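Local atomic coordinates of putative phosphomannomutase (Thermus thermophilus, PDB entry 1TUO), a protein that probably acts as a magnesium-dependent mutase of the phosphohexose mutase family, shifting a phosphate group between positions on a sugar. Residues G40-L43 / L44-G48; Q130-A133 / K134-A138; E158-F161 / E162-A166; K194-L197 / R198-L202. All blocks are in the same frame, centred on the assembly; numbering follows the deposited sequence.

Contact 1. Residues G40-L43 / L44-G48; sequences GRHL and LERGG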
# COMPACT_ATOMS: atom_id res chain seq x y z
N GLY A 40 -21.20 -5.66 -12.68
CA GLY A 40 -21.51 -5.62 -14.10
C GLY A 40 -22.67 -4.69 -14.41
O GLY A 40 -22.62 -3.92 -15.37
N ARG A 41 -23.72 -4.77 -13.60
CA ARG A 41 -24.89 -3.92 -13.80
C ARG A 41 -24.47 -2.47 -13.67
O ARG A 41 -24.90 -1.61 -14.44
CB ARG A 41 -25.98 -4.25 -12.76
CG ARG A 41 -26.55 -5.65 -12.90
CD ARG A 41 -27.80 -5.86 -12.04
NE ARG A 41 -28.25 -7.26 -12.08
CZ ARG A 41 -29.41 -7.69 -11.61
NH1 ARG A 41 -30.28 -6.84 -11.07
NH2 ARG A 41 -29.72 -8.98 -11.69
N HIS A 42 -23.62 -2.20 -12.68
CA HIS A 42 -23.12 -0.85 -12.45
C HIS A 42 -22.36 -0.32 -13.66
O HIS A 42 -22.57 0.82 -14.09
CB HIS A 42 -22.20 -0.84 -11.24
CG HIS A 42 -21.43 0.44 -11.09
ND1 HIS A 42 -22.02 1.64 -10.76
CD2 HIS A 42 -20.10 0.69 -11.19
CE1 HIS A 42 -21.10 2.57 -10.67
NE2 HIS A 42 -19.92 2.03 -10.93
N LEU A 43 -21.49 -1.15 -14.22
CA LEU A 43 -20.69 -0.73 -15.37
C LEU A 43 -21.52 -0.57 -16.64
O LEU A 43 -21.29 0.36 -17.41
CB LEU A 43 -19.47 -1.62 -15.63
CG LEU A 43 -18.17 -1.63 -14.82
CD1 LEU A 43 -17.17 -2.71 -15.23
CD2 LEU A 43 -17.37 -0.34 -14.65
N LEU A 44 -22.47 -1.46 -16.86
CA LEU A 44 -23.31 -1.38 -18.05
C LEU A 44 -24.12 -0.09 -18.02
O LEU A 44 -24.35 0.54 -19.06
CB LEU A 44 -24.26 -2.59 -18.11
CG LEU A 44 -23.61 -3.94 -18.46
CD1 LEU A 44 -24.63 -5.04 -18.25
CD2 LEU A 44 -23.14 -3.93 -19.91
N GLU A 45 -24.55 0.30 -16.82
CA GLU A 45 -25.34 1.52 -16.64
C GLU A 45 -24.52 2.76 -17.01
O GLU A 45 -25.08 3.81 -17.33
CB GLU A 45 -25.81 1.62 -15.18
CG GLU A 45 -26.82 2.73 -14.89
CD GLU A 45 -26.20 4.12 -14.85
OE1 GLU A 45 -25.20 4.29 -14.12
OE2 GLU A 45 -26.71 5.03 -15.54
N ARG A 46 -23.20 2.63 -16.99
CA ARG A 46 -22.33 3.75 -17.32
C ARG A 46 -21.72 3.65 -18.71
O ARG A 46 -20.79 4.37 -19.04
CB ARG A 46 -21.21 3.89 -16.29
CG ARG A 46 -21.66 4.33 -14.91
CD ARG A 46 -20.44 4.65 -14.05
NE ARG A 46 -20.80 5.11 -12.72
CZ ARG A 46 -19.62 5.57 -12.25
NH1 ARG A 46 -18.67 5.02 -12.98
NH2 ARG A 46 -19.32 6.17 -11.10
N GLY A 47 -22.24 2.74 -19.53
CA GLY A 47 -21.72 2.60 -20.88
C GLY A 47 -20.89 1.36 -21.15
O GLY A 47 -20.34 1.20 -22.23
N GLY A 48 -20.79 0.47 -20.16
CA GLY A 48 -20.02 -0.75 -20.35
C GLY A 48 -18.55 -0.45 -20.57
O GLY A 48 -18.01 0.51 -20.03
O HOH W 1 -18.81 1.58 -17.44

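Contact 2. Residues Q130-A133 / K134-A138; sequences QEEA and KAIEA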
# COMPACT_ATOMS: atom_id res chain seq x y z
N GLN A 130 -15.78 6.51 -2.72
CA GLN A 130 -16.85 6.03 -1.86
C GLN A 130 -18.21 6.03 -2.56
O GLN A 130 -18.99 5.09 -2.39
CB GLN A 130 -16.92 6.88 -0.59
CG GLN A 130 -17.98 6.41 0.40
CD GLN A 130 -17.97 7.20 1.70
OE1 GLN A 130 -18.80 6.98 2.58
NE2 GLN A 130 -17.03 8.13 1.82
N GLU A 131 -18.49 7.07 -3.34
CA GLU A 131 -19.77 7.16 -4.05
C GLU A 131 -19.99 5.98 -4.99
O GLU A 131 -21.10 5.45 -5.08
CB GLU A 131 -19.83 8.47 -4.85
CG GLU A 131 -19.87 9.73 -4.00
CD GLU A 131 -18.70 9.84 -3.04
OE1 GLU A 131 -17.54 9.74 -3.50
OE2 GLU A 131 -18.94 10.04 -1.82
N GLU A 132 -18.94 5.58 -5.69
CA GLU A 132 -19.02 4.45 -6.62
C GLU A 132 -19.15 3.14 -5.84
O GLU A 132 -19.87 2.22 -6.25
CB GLU A 132 -17.77 4.44 -7.51
CG GLU A 132 -17.72 3.29 -8.50
CD GLU A 132 -16.92 3.62 -9.74
OE1 GLU A 132 -15.93 4.37 -9.64
OE2 GLU A 132 -17.28 3.11 -10.83
N ALA A 133 -18.46 3.06 -4.70
CA ALA A 133 -18.51 1.87 -3.86
C ALA A 133 -19.95 1.64 -3.39
O ALA A 133 -20.45 0.51 -3.39
CB ALA A 133 -17.60 2.05 -2.66
N LYS A 134 -20.61 2.72 -2.99
CA LYS A 134 -21.98 2.63 -2.51
C LYS A 134 -22.92 2.20 -3.63
O LYS A 134 -23.85 1.43 -3.40
CB LYS A 134 -22.43 3.98 -1.95
CG LYS A 134 -21.83 4.31 -0.59
CD LYS A 134 -22.28 3.29 0.46
CE LYS A 134 -21.76 3.64 1.85
NZ LYS A 134 -22.24 2.66 2.87
N ALA A 135 -22.68 2.70 -4.83
CA ALA A 135 -23.51 2.37 -5.98
C ALA A 135 -23.47 0.88 -6.30
O ALA A 135 -24.49 0.26 -6.58
CB ALA A 135 -23.07 3.19 -7.19
N ILE A 136 -22.27 0.30 -6.25
CA ILE A 136 -22.11 -1.12 -6.52
C ILE A 136 -22.77 -1.95 -5.42
O ILE A 136 -23.47 -2.93 -5.70
CB ILE A 136 -20.60 -1.48 -6.63
CG1 ILE A 136 -19.98 -0.78 -7.85
CG2 ILE A 136 -20.42 -2.98 -6.74
CD1 ILE A 136 -18.45 -0.79 -7.87
N GLU A 137 -22.57 -1.54 -4.18
CA GLU A 137 -23.14 -2.25 -3.03
C GLU A 137 -24.66 -2.31 -3.13
O GLU A 137 -25.29 -3.33 -2.84
CB GLU A 137 -22.76 -1.55 -1.73
CG GLU A 137 -23.27 -2.24 -0.48
CD GLU A 137 -23.05 -1.40 0.77
OE1 GLU A 137 -22.57 -1.95 1.78
OE2 GLU A 137 -23.35 -0.19 0.74
N ALA A 138 -25.25 -1.20 -3.55
CA ALA A 138 -26.70 -1.11 -3.68
C ALA A 138 -27.28 -2.08 -4.70
O ALA A 138 -28.43 -2.49 -4.59
CB ALA A 138 -27.10 0.32 -4.04

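Contact 3. Residues E158-F161 / E162-A166; sequences EAYF and EALKA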
# COMPACT_ATOMS: atom_id res chain seq x y z
N GLU A 158 5.80 -6.46 -18.92
CA GLU A 158 6.73 -5.64 -19.67
C GLU A 158 6.27 -4.19 -19.77
O GLU A 158 7.06 -3.27 -19.58
CB GLU A 158 6.93 -6.21 -21.07
CG GLU A 158 7.72 -7.51 -21.12
CD GLU A 158 9.17 -7.34 -20.73
OE1 GLU A 158 9.47 -7.26 -19.52
OE2 GLU A 158 10.03 -7.28 -21.64
N ALA A 159 4.99 -3.99 -20.07
CA ALA A 159 4.46 -2.64 -20.20
C ALA A 159 4.52 -1.92 -18.85
O ALA A 159 4.77 -0.71 -18.80
CB ALA A 159 3.02 -2.68 -20.70
N TYR A 160 4.29 -2.65 -17.77
CA TYR A 160 4.34 -2.08 -16.43
C TYR A 160 5.77 -1.62 -16.15
O TYR A 160 5.99 -0.55 -15.58
CB TYR A 160 3.90 -3.12 -15.40
CG TYR A 160 4.01 -2.67 -13.95
CD1 TYR A 160 3.32 -1.55 -13.49
CD2 TYR A 160 4.81 -3.37 -13.05
CE1 TYR A 160 3.42 -1.13 -12.15
CE2 TYR A 160 4.93 -2.97 -11.72
CZ TYR A 160 4.23 -1.85 -11.27
OH TYR A 160 4.37 -1.45 -9.96
N PHE A 161 6.75 -2.43 -16.54
CA PHE A 161 8.15 -2.07 -16.33
C PHE A 161 8.49 -0.81 -17.12
O PHE A 161 9.20 0.06 -16.63
CB PHE A 161 9.07 -3.22 -16.75
CG PHE A 161 8.99 -4.44 -15.86
CD1 PHE A 161 8.73 -4.31 -14.50
CD2 PHE A 161 9.20 -5.71 -16.39
CE1 PHE A 161 8.68 -5.44 -13.67
CE2 PHE A 161 9.16 -6.84 -15.57
CZ PHE A 161 8.90 -6.70 -14.21
N GLU A 162 7.98 -0.72 -18.34
CA GLU A 162 8.23 0.46 -19.17
C GLU A 162 7.65 1.70 -18.52
O GLU A 162 8.23 2.78 -18.60
CB GLU A 162 7.63 0.27 -20.56
CG GLU A 162 8.51 -0.54 -21.49
CD GLU A 162 9.84 0.14 -21.77
OE1 GLU A 162 10.89 -0.44 -21.44
OE2 GLU A 162 9.82 1.27 -22.31
N ALA A 163 6.49 1.55 -17.89
CA ALA A 163 5.85 2.68 -17.22
C ALA A 163 6.70 3.12 -16.03
O ALA A 163 6.90 4.31 -15.82
CB ALA A 163 4.45 2.28 -16.76
N LEU A 164 7.19 2.14 -15.26
CA LEU A 164 8.02 2.43 -14.09
C LEU A 164 9.27 3.20 -14.50
O LEU A 164 9.63 4.19 -13.87
CB LEU A 164 8.44 1.13 -13.40
CG LEU A 164 7.36 0.36 -12.62
CD1 LEU A 164 7.93 -0.94 -12.09
CD2 LEU A 164 6.84 1.22 -11.48
N LYS A 165 9.92 2.72 -15.56
CA LYS A 165 11.14 3.33 -16.07
C LYS A 165 11.00 4.84 -16.24
O LYS A 165 11.92 5.60 -15.93
CB LYS A 165 11.50 2.70 -17.42
CG LYS A 165 12.76 3.25 -18.07
CD LYS A 165 13.01 2.64 -19.45
CE LYS A 165 11.93 3.03 -20.44
NZ LYS A 165 12.22 2.51 -21.82
N ALA A 166 9.83 5.27 -16.70
CA ALA A 166 9.56 6.68 -16.93
C ALA A 166 9.57 7.56 -15.68
O ALA A 166 9.57 8.78 -15.78
CB ALA A 166 8.23 6.83 -17.65

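Contact 4. Residues K194-L197 / R198-L202; sequences KGFL and RHVGL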
# COMPACT_ATOMS: atom_id res chain seq x y z
N LYS A 194 13.57 -7.77 -9.68
CA LYS A 194 14.61 -8.36 -10.52
C LYS A 194 14.16 -8.18 -11.96
O LYS A 194 14.96 -7.83 -12.84
CB LYS A 194 14.75 -9.86 -10.24
CG LYS A 194 15.29 -10.21 -8.87
CD LYS A 194 15.44 -11.72 -8.74
CE LYS A 194 15.97 -12.12 -7.38
NZ LYS A 194 16.08 -13.60 -7.27
N GLY A 195 12.88 -8.43 -12.20
CA GLY A 195 12.33 -8.29 -13.53
C GLY A 195 12.55 -6.90 -14.11
O GLY A 195 13.05 -6.76 -15.22
N PHE A 196 12.17 -5.87 -13.35
CA PHE A 196 12.33 -4.49 -13.81
C PHE A 196 13.78 -4.15 -14.16
O PHE A 196 14.06 -3.54 -15.19
CB PHE A 196 11.86 -3.49 -12.76
CG PHE A 196 12.25 -2.07 -13.06
CD1 PHE A 196 11.56 -1.33 -14.01
CD2 PHE A 196 13.37 -1.51 -12.45
CE1 PHE A 196 11.97 -0.04 -14.34
CE2 PHE A 196 13.80 -0.22 -12.78
CZ PHE A 196 13.10 0.52 -13.73
N LEU A 197 14.70 -4.53 -13.27
CA LEU A 197 16.11 -4.25 -13.47
C LEU A 197 16.64 -4.96 -14.70
O LEU A 197 17.36 -4.36 -15.52
CB LEU A 197 16.90 -4.68 -12.23
CG LEU A 197 16.61 -3.88 -10.96
CD1 LEU A 197 17.27 -4.54 -9.76
CD2 LEU A 197 17.10 -2.44 -11.13
N ARG A 198 16.30 -6.24 -14.84
CA ARG A 198 16.74 -7.01 -15.99
C ARG A 198 16.14 -6.37 -17.24
O ARG A 198 16.76 -6.36 -18.30
CB ARG A 198 16.29 -8.46 -15.86
CG ARG A 198 16.39 -9.28 -17.14
CD ARG A 198 15.03 -9.86 -17.48
NE ARG A 198 14.03 -8.80 -17.59
CZ ARG A 198 12.72 -8.98 -17.50
NH1 ARG A 198 12.23 -10.20 -17.29
NH2 ARG A 198 11.90 -7.95 -17.61
N HIS A 199 14.93 -5.84 -17.09
CA HIS A 199 14.23 -5.20 -18.20
C HIS A 199 14.96 -3.96 -18.73
O HIS A 199 14.96 -3.71 -19.94
CB HIS A 199 12.82 -4.78 -17.76
CG HIS A 199 12.05 -4.05 -18.81
ND1 HIS A 199 11.41 -4.69 -19.85
CD2 HIS A 199 11.83 -2.73 -19.00
CE1 HIS A 199 10.83 -3.80 -20.62
NE2 HIS A 199 11.06 -2.60 -20.13
N VAL A 200 15.56 -3.19 -17.83
CA VAL A 200 16.28 -1.98 -18.21
C VAL A 200 17.79 -2.19 -18.31
O VAL A 200 18.54 -1.23 -18.47
CB VAL A 200 16.00 -0.83 -17.23
CG1 VAL A 200 14.55 -0.40 -17.32
CG2 VAL A 200 16.34 -1.27 -15.81
N GLY A 201 18.23 -3.44 -18.19
CA GLY A 201 19.65 -3.79 -18.28
C GLY A 201 20.51 -3.29 -17.12
O GLY A 201 21.71 -3.08 -17.28
N LEU A 202 19.90 -3.09 -15.96
CA LEU A 202 20.65 -2.62 -14.79
C LEU A 202 21.17 -3.81 -14.01
O LEU A 202 20.40 -4.64 -13.52
CB LEU A 202 19.76 -1.73 -13.91
CG LEU A 202 19.58 -0.30 -14.41
CD1 LEU A 202 18.78 0.51 -13.40
CD2 LEU A 202 20.94 0.34 -14.66

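Contact 1. Residues G40-L43 / L44-G48
Gly-40 O accepts the amide of Leu-44 (N to O 2.9 Å) and Arg-41 O that of Glu-45, after which helix 29-45 is brought to its end by a Schellman motif. Gly-47, with phi at 108°, is the C-prime residue; a side chain there would jam against the preceding carbonyl oxygen, which is why glycine suits the place. The motif is closed by Gly-47 N to Leu-44 O (3.1 Å) and by Gly-48 N to Leu-43 O (2.8 Å). Beside this turn the imidazole of His-42 meets the extended Arg-46. Its CE1 lies over one face of the guanidinium, toward the rim and 3.3 Å from Arg-46 NE, with the two planes inclined by 46°. A chi1 of 168°, placing CG anti to the backbone N, swings the His-42 ring toward helix 130-138. There its NE2 hydrogen-bonds Glu-132 OE2, the oxygen that also forms a salt bridge with Arg-46 NH1. A leucine in place of His-42 would probably leave Glu-132 without its imidazole partner and Arg-46 less firmly placed. Buried Leu-43 packs on Leu-77, while its carbonyl O is met by Arg-46 N and Gly-48 N from opposite faces and by a water at 2.8 Å.

Contact 2. Residues Q130-A133 / K134-A138
Glu-132 and Ile-136, one turn apart on helix 130-138, cross obliquely, with CG of the glutamate 4.2 Å from CD1 of the isoleucine. Ile-136 has CG1 anti to its carbonyl carbon (chi1 -65°), and this branch leans back along the helix until CG1 is 3.4 Å from Glu-132 O. Glu-132 instead stretches outward, carrying its carboxylate beyond the aliphatic contact to His-42 and Arg-46. Ile-136, branched and apolar, packs on Tyr-39 of helix 29-45, and Ala-135 is small enough for that helix to come close. A different face carries Lys-134, whose CG lies 3.5 Å from Gln-130 O before the chain bends at chi2 (-62°). Its NZ then approaches Glu-137 OE2 at 3.7 Å, a long salt bridge. The other oxygen of Glu-137, OE1, accepts a hydrogen bond from Phe-14 N. Buried Ala-133 sets its small methyl against Glu-17 and Ile-128. The four backbone bonds, such as Lys-134 N to Gln-130 O at 2.9 Å, are regular. Apolar packing by Ala-135 and Ile-136 and the polar grip of Glu-132 thus act together on the face toward helix 29-45, and the acidic residues of the first turn would probably be favoured by the positive end of the helix dipole.

Contact 3. Residues E158-F161 / E162-A166
Tyr-160 and Leu-164 form the dense side of helix 157-165, an amphipathic helix with one flank among neighbouring helices and another lined by charge. Leu-164 CD1 stands over one face of the tyrosine ring, 4.1 Å from its centroid, in a CH-pi contact displaced toward CE2 (3.6 Å). The phenol gets there because its CG lies anti to the backbone N (chi1 176°), which lets the ring lean toward the next turn, where Leu-164 lies. Its far end then hydrogen-bonds Asp-347 through OH, so tyrosine combines an apolar face with a polar tip. Leu-164 is pressed further by Ile-349 and Leu-353 of helix 348-362. An alanine at Tyr-160 is likely to deprive Asp-347 of its hydroxyl partner and to open a gap beside Leu-164 CD1. Phe-161 adds to this packing differently: Leu-164 CD1 comes to the edge of its ring, 4.2 Å from CD1 of Phe-161. On another side, the methyls of Ala-159 and Ala-163 touch Phe-93, and their small size lets helix 88-97 approach. The charged flank is more open to solvent, with Glu-158 and Glu-162 exposed, and polar bonds hold it. There Glu-158 reaches across to Arg-198 in a salt bridge through OE1, which also lies in plane at the edge of the Phe-161 ring. Glu-162 bends at chi2 and hands OE1 to His-199 NE2, leaving its other oxygen for Lys-165. That lysine chain bends at chi3 (66°), and NZ meets Glu-162 OE2 from the syn side at 2.7 Å, a hydrogen-bonded salt bridge.

Contact 4. Residues K194-L197 / R198-L202
Lys-194 O takes the amide of Arg-198 (2.9 Å) and Gly-195 O that of His-199, near the end of helix 192-199, the crossover helix of the beta-alpha-beta unit between strands 180-183 and 206-209. The backbone bonds finish in a Schellman motif: Leu-202 N returns to Leu-197 O at 2.9 Å, and a weak bond joins Gly-201 N to Arg-198 O. Positive phi (68°) makes glycine the natural choice for this C-prime residue, Gly-201. Among apolar contacts, Val-200 sets CG2 over one face of the Phe-196 ring, toward its rim, and brings CG1 to 4.0 Å from CE1 of Phe-196. Leu-197 and Leu-202 cross at about a right angle, CD2 of the former 3.9 Å from CB of the latter. Leucine suits both places because each has apolar neighbours, Val-206 for Leu-197, Leu-170 and Leu-173 for Leu-202. Two polar side chains reach helix 157-165: Arg-198 NH2 forms a salt bridge with Glu-158 OE1, and His-199 NE2 is hydrogen-bonded to Glu-162 OE1. Bends at chi2 (-123°) and chi3 (56°) fold the arginine back over its own helix. Its guanidinium lies with one face toward Gly-195, and CZ rests 3.2 Å from Gly-195 O.

Overall arrangement
Following the chain from the N terminus, the four contacts come in series; none nests in or crosses another, and each is local to a single helix, so none closes a long loop. Contacts 1 and 4 sit where their helices end in Schellman turns, whereas contacts 2 and 3 run along helices. They fall into two touching pairs. Contacts 1 and 2, both in the region assigned to domain I, have centres about 13 Å apart and bind helix 29-45 to helix 130-138. Contacts 3 and 4, about 10 Å apart between centres, join helices 157-165 and 192-199 in the region assigned to domain II. Contact 3 additionally adjoins helices 88-97 and 348-362. Contacts 2 and 4 lie about 39 Å apart between centres.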